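PDB 3K66: beta-amyloid-like protein from Caenorhabditis elegans, which probably acts in cell adhesion and neural development as the nematode homologue of human amyloid precursor protein, binding heparin through its E2 domain. Local coordinates for residues A[131-134]-A[135-139]; A[201-204]-A[205-209]. All blocks are in the same frame, centred on the assembly; numbering follows the deposited sequence.

In the fold
Both contacts are short runs of helix in which side chains meet others about one turn on, but they lie at different depths in an all-helical domain. Contact 1, in the middle of helix 123-154, is largely buried, and its acidic groups meet basic partners from several helices. Contact 2, near the end of helix 195-209, is a surface contact: one side carries a tyrosine pair turned to helix 123-154, the other a lysine-aspartate salt bridge among exposed residues. The two segments touch, their centres about 10 Å apart. E138 of contact 1 forms a salt bridge with R206 of contact 2, and the R135 side chain packs on Y205, so helix 195-209 is pinned alongside helix 123-154.

Contact 1 of 2, residues A[131-134]-A[135-139]; sequences KAYI and RAEEK
The Y133 ring has the CG of E137 over one face, a CH-pi contact with CG 4.0 Å from the ring centroid and 29° off its normal. The R135 guanidinium, one turn on from K131, lies with a face over the backbone of K131 and A132: the O of K131 sits 3.5 Å above its plane, toward the rim, and NH1 comes within 3.5 Å of A132 CA. The arginine thus folds back along its own helix, bent at chi3 (-77°), while its NE probably hydrogen-bonds to the hydroxyl of Y201, on helix 195-209. E137 bends too, at chi2 (-85°), which carries its carboxylate round to the phenol, nearly perpendicular to the ring. There Y133 OH gives a weak hydrogen bond to OE2, 2.6 Å away. That carboxylate has stronger partners, K103 through OE1 and R176 through OE2, so a buried acid is held by charges from helices 55-119 and 163-182 and would be expected to stay ionised. R135 N reaches K131 O (2.9 Å) and E138 N reaches I134 O (2.8 Å). The whole is regular alpha helix with i to i+4 side-chain pairing, within the elongated helical bundle of the E2 domain.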
# COMPACT_ATOMS: atom_id res chain seq x y z
N LYS A 131 -7.37 15.83 -16.88
CA LYS A 131 -6.91 14.45 -16.96
C LYS A 131 -5.88 14.17 -15.88
O LYS A 131 -5.80 13.06 -15.35
CB LYS A 131 -6.32 14.13 -18.34
CG LYS A 131 -7.27 14.48 -19.47
CD LYS A 131 -7.13 13.58 -20.70
CE LYS A 131 -5.96 14.00 -21.57
NZ LYS A 131 -5.98 13.30 -22.89
N ALA A 132 -5.09 15.18 -15.53
CA ALA A 132 -4.08 15.00 -14.49
C ALA A 132 -4.80 14.82 -13.15
O ALA A 132 -4.47 13.94 -12.35
CB ALA A 132 -3.16 16.21 -14.45
N TYR A 133 -5.79 15.67 -12.92
CA TYR A 133 -6.55 15.60 -11.68
C TYR A 133 -7.23 14.25 -11.57
O TYR A 133 -7.28 13.67 -10.48
CB TYR A 133 -7.59 16.72 -11.63
CG TYR A 133 -8.52 16.58 -10.47
CD1 TYR A 133 -8.08 16.76 -9.16
CD2 TYR A 133 -9.84 16.20 -10.69
CE1 TYR A 133 -8.94 16.54 -8.09
CE2 TYR A 133 -10.71 15.98 -9.64
CZ TYR A 133 -10.26 16.15 -8.34
OH TYR A 133 -11.13 15.92 -7.28
N ILE A 134 -7.77 13.77 -12.68
CA ILE A 134 -8.45 12.49 -12.72
C ILE A 134 -7.49 11.35 -12.40
O ILE A 134 -7.77 10.48 -11.58
CB ILE A 134 -9.06 12.24 -14.12
CG1 ILE A 134 -10.34 13.08 -14.25
CG2 ILE A 134 -9.36 10.75 -14.34
CD1 ILE A 134 -11.01 12.94 -15.58
N ARG A 135 -6.34 11.36 -13.05
CA ARG A 135 -5.32 10.34 -12.83
C ARG A 135 -5.05 10.30 -11.33
O ARG A 135 -5.02 9.23 -10.73
CB ARG A 135 -4.04 10.71 -13.59
CG ARG A 135 -3.61 9.69 -14.64
CD ARG A 135 -2.39 10.13 -15.45
NE ARG A 135 -2.75 11.13 -16.44
CZ ARG A 135 -2.32 12.38 -16.42
NH1 ARG A 135 -1.51 12.77 -15.45
NH2 ARG A 135 -2.71 13.23 -17.38
N ALA A 136 -4.88 11.49 -10.74
CA ALA A 136 -4.59 11.61 -9.30
C ALA A 136 -5.61 10.93 -8.41
O ALA A 136 -5.26 10.08 -7.58
CB ALA A 136 -4.47 13.08 -8.92
N GLU A 137 -6.87 11.31 -8.55
CA GLU A 137 -7.92 10.70 -7.75
C GLU A 137 -7.98 9.18 -8.02
O GLU A 137 -8.05 8.37 -7.08
CB GLU A 137 -9.26 11.35 -8.05
CG GLU A 137 -9.31 12.80 -7.61
CD GLU A 137 -9.70 12.93 -6.15
OE1 GLU A 137 -9.49 11.96 -5.40
OE2 GLU A 137 -10.20 14.00 -5.76
N GLU A 138 -7.93 8.80 -9.29
CA GLU A 138 -8.00 7.38 -9.62
C GLU A 138 -6.82 6.59 -9.02
O GLU A 138 -6.99 5.44 -8.63
CB GLU A 138 -8.11 7.20 -11.13
CG GLU A 138 -9.22 6.22 -11.55
CD GLU A 138 -10.63 6.67 -11.12
OE1 GLU A 138 -10.99 7.83 -11.35
OE2 GLU A 138 -11.37 5.86 -10.56
N LYS A 139 -5.64 7.21 -8.93
CA LYS A 139 -4.48 6.54 -8.32
C LYS A 139 -4.83 6.29 -6.86
O LYS A 139 -4.45 5.29 -6.27
CB LYS A 139 -3.23 7.41 -8.40
CG LYS A 139 -2.65 7.35 -9.70

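Contact 2 of 2, residues A[201-204]-A[205-209]; sequences YWKD and YRDEV
Y205 stands beside Y201, one turn earlier, and the two side chains run the same way from the helix. Their rings are near parallel, with planes 26° apart, but offset by so much that little of one ring lies over the other; the centroids are 5.7 Å apart. The nearest side-chain approach is from Y201 OH to Y205 CD1, 3.8 Å, at an oblique angle to the Y205 ring. CB of Y205 sits over a face of the Y201 ring, toward its rim, and CG2 of V209 lies 3.4 Å above one face of the Y205 ring. D207 works on another side of the helix. Its OD2 takes the NZ of K203 at 2.6 Å, using the syn lone pair, in a salt bridge between two exposed residues. K203 gets there by leaving CG anti to its backbone N (chi1 169°) and then bending at chi2 (-89°), so that CD and CE run past the same oxygen. D204, the third main contributor, works mostly through its backbone: O accepts E208 N at 3.2 Å and lies beside CB of D207, while CB abuts Y205 N. Y205 also packs on R135, the partner of Y201 OH, and on E138 of helix 123-154; Y201 packs on K131. W202 reaches across to D174, I177, N178 and L181, and R206 bridges E138 and D174, so helix 195-209 rests against both helix 123-154 and helix 163-182.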
# COMPACT_ATOMS: atom_id res chain seq x y z
N TYR A 201 -12.02 9.47 -20.85
CA TYR A 201 -10.68 9.30 -20.32
C TYR A 201 -10.77 8.71 -18.93
O TYR A 201 -9.98 7.84 -18.55
CB TYR A 201 -9.94 10.63 -20.23
CG TYR A 201 -8.56 10.50 -19.62
CD1 TYR A 201 -7.50 9.95 -20.34
CD2 TYR A 201 -8.31 10.92 -18.31
CE1 TYR A 201 -6.24 9.83 -19.78
CE2 TYR A 201 -7.07 10.81 -17.74
CZ TYR A 201 -6.03 10.26 -18.48
OH TYR A 201 -4.78 10.16 -17.91
N TRP A 202 -11.74 9.18 -18.16
CA TRP A 202 -11.93 8.68 -16.80
C TRP A 202 -12.30 7.20 -16.85
O TRP A 202 -11.71 6.40 -16.14
CB TRP A 202 -13.01 9.50 -16.10
CG TRP A 202 -13.36 9.10 -14.72
CD1 TRP A 202 -12.60 8.38 -13.85
CD2 TRP A 202 -14.49 9.56 -13.98
NE1 TRP A 202 -13.18 8.38 -12.59
CE2 TRP A 202 -14.34 9.09 -12.65
CE3 TRP A 202 -15.61 10.32 -14.31
CZ2 TRP A 202 -15.26 9.38 -11.65
CZ3 TRP A 202 -16.54 10.60 -13.31
CH2 TRP A 202 -16.36 10.13 -11.99
N LYS A 203 -13.26 6.83 -17.69
CA LYS A 203 -13.66 5.44 -17.79
C LYS A 203 -12.47 4.61 -18.30
O LYS A 203 -12.15 3.54 -17.77
CB LYS A 203 -14.87 5.29 -18.72
CG LYS A 203 -15.22 3.86 -19.11
CD LYS A 203 -14.47 3.41 -20.37
CE LYS A 203 -15.16 2.21 -21.06
NZ LYS A 203 -15.35 1.06 -20.11
N ASP A 204 -11.81 5.13 -19.34
CA ASP A 204 -10.65 4.45 -19.90
C ASP A 204 -9.54 4.33 -18.86
O ASP A 204 -9.01 3.25 -18.63
CB ASP A 204 -10.14 5.17 -21.16
CG ASP A 204 -10.99 4.87 -22.38
OD1 ASP A 204 -11.53 3.75 -22.42
OD2 ASP A 204 -11.11 5.74 -23.28
N TYR A 205 -9.19 5.44 -18.22
CA TYR A 205 -8.13 5.39 -17.22
C TYR A 205 -8.44 4.43 -16.10
O TYR A 205 -7.57 3.71 -15.66
CB TYR A 205 -7.86 6.76 -16.63
CG TYR A 205 -6.59 6.75 -15.81
CD1 TYR A 205 -5.34 6.76 -16.43
CD2 TYR A 205 -6.64 6.70 -14.42
CE1 TYR A 205 -4.16 6.73 -15.69
CE2 TYR A 205 -5.47 6.67 -13.66
CZ TYR A 205 -4.23 6.69 -14.31
OH TYR A 205 -3.07 6.70 -13.58
N ARG A 206 -9.67 4.43 -15.60
CA ARG A 206 -10.00 3.49 -14.53
C ARG A 206 -9.87 2.05 -15.04
O ARG A 206 -9.30 1.20 -14.36
CB ARG A 206 -11.41 3.71 -13.99
CG ARG A 206 -11.79 2.61 -13.04
CD ARG A 206 -13.12 2.86 -12.37
NE ARG A 206 -13.03 4.00 -11.46
CZ ARG A 206 -14.05 4.47 -10.75
NH1 ARG A 206 -15.23 3.88 -10.86
NH2 ARG A 206 -13.89 5.54 -9.95
N ASP A 207 -10.39 1.77 -16.23
CA ASP A 207 -10.29 0.42 -16.76
C ASP A 207 -8.85 -0.11 -16.71
O ASP A 207 -8.63 -1.25 -16.32
CB ASP A 207 -10.83 0.32 -18.19
CG ASP A 207 -12.35 0.27 -18.25
OD1 ASP A 207 -12.97 -0.16 -17.24
OD2 ASP A 207 -12.93 0.64 -19.31
N GLU A 208 -7.88 0.72 -17.10
CA GLU A 208 -6.48 0.31 -17.10
C GLU A 208 -5.84 0.07 -15.74
O GLU A 208 -5.26 -0.99 -15.48
CB GLU A 208 -5.61 1.36 -17.79
CG GLU A 208 -5.81 1.52 -19.27
CD GLU A 208 -4.81 2.50 -19.86
OE1 GLU A 208 -3.59 2.25 -19.74
OE2 GLU A 208 -5.25 3.51 -20.44
N VAL A 209 -5.93 1.08 -14.89
CA VAL A 209 -5.31 1.06 -13.57
C VAL A 209 -5.93 0.20 -12.48
O VAL A 209 -5.22 -0.37 -11.66
CB VAL A 209 -5.18 2.48 -13.06
CG1 VAL A 209 -4.70 2.48 -11.64
CG2 VAL A 209 -4.22 3.25 -13.96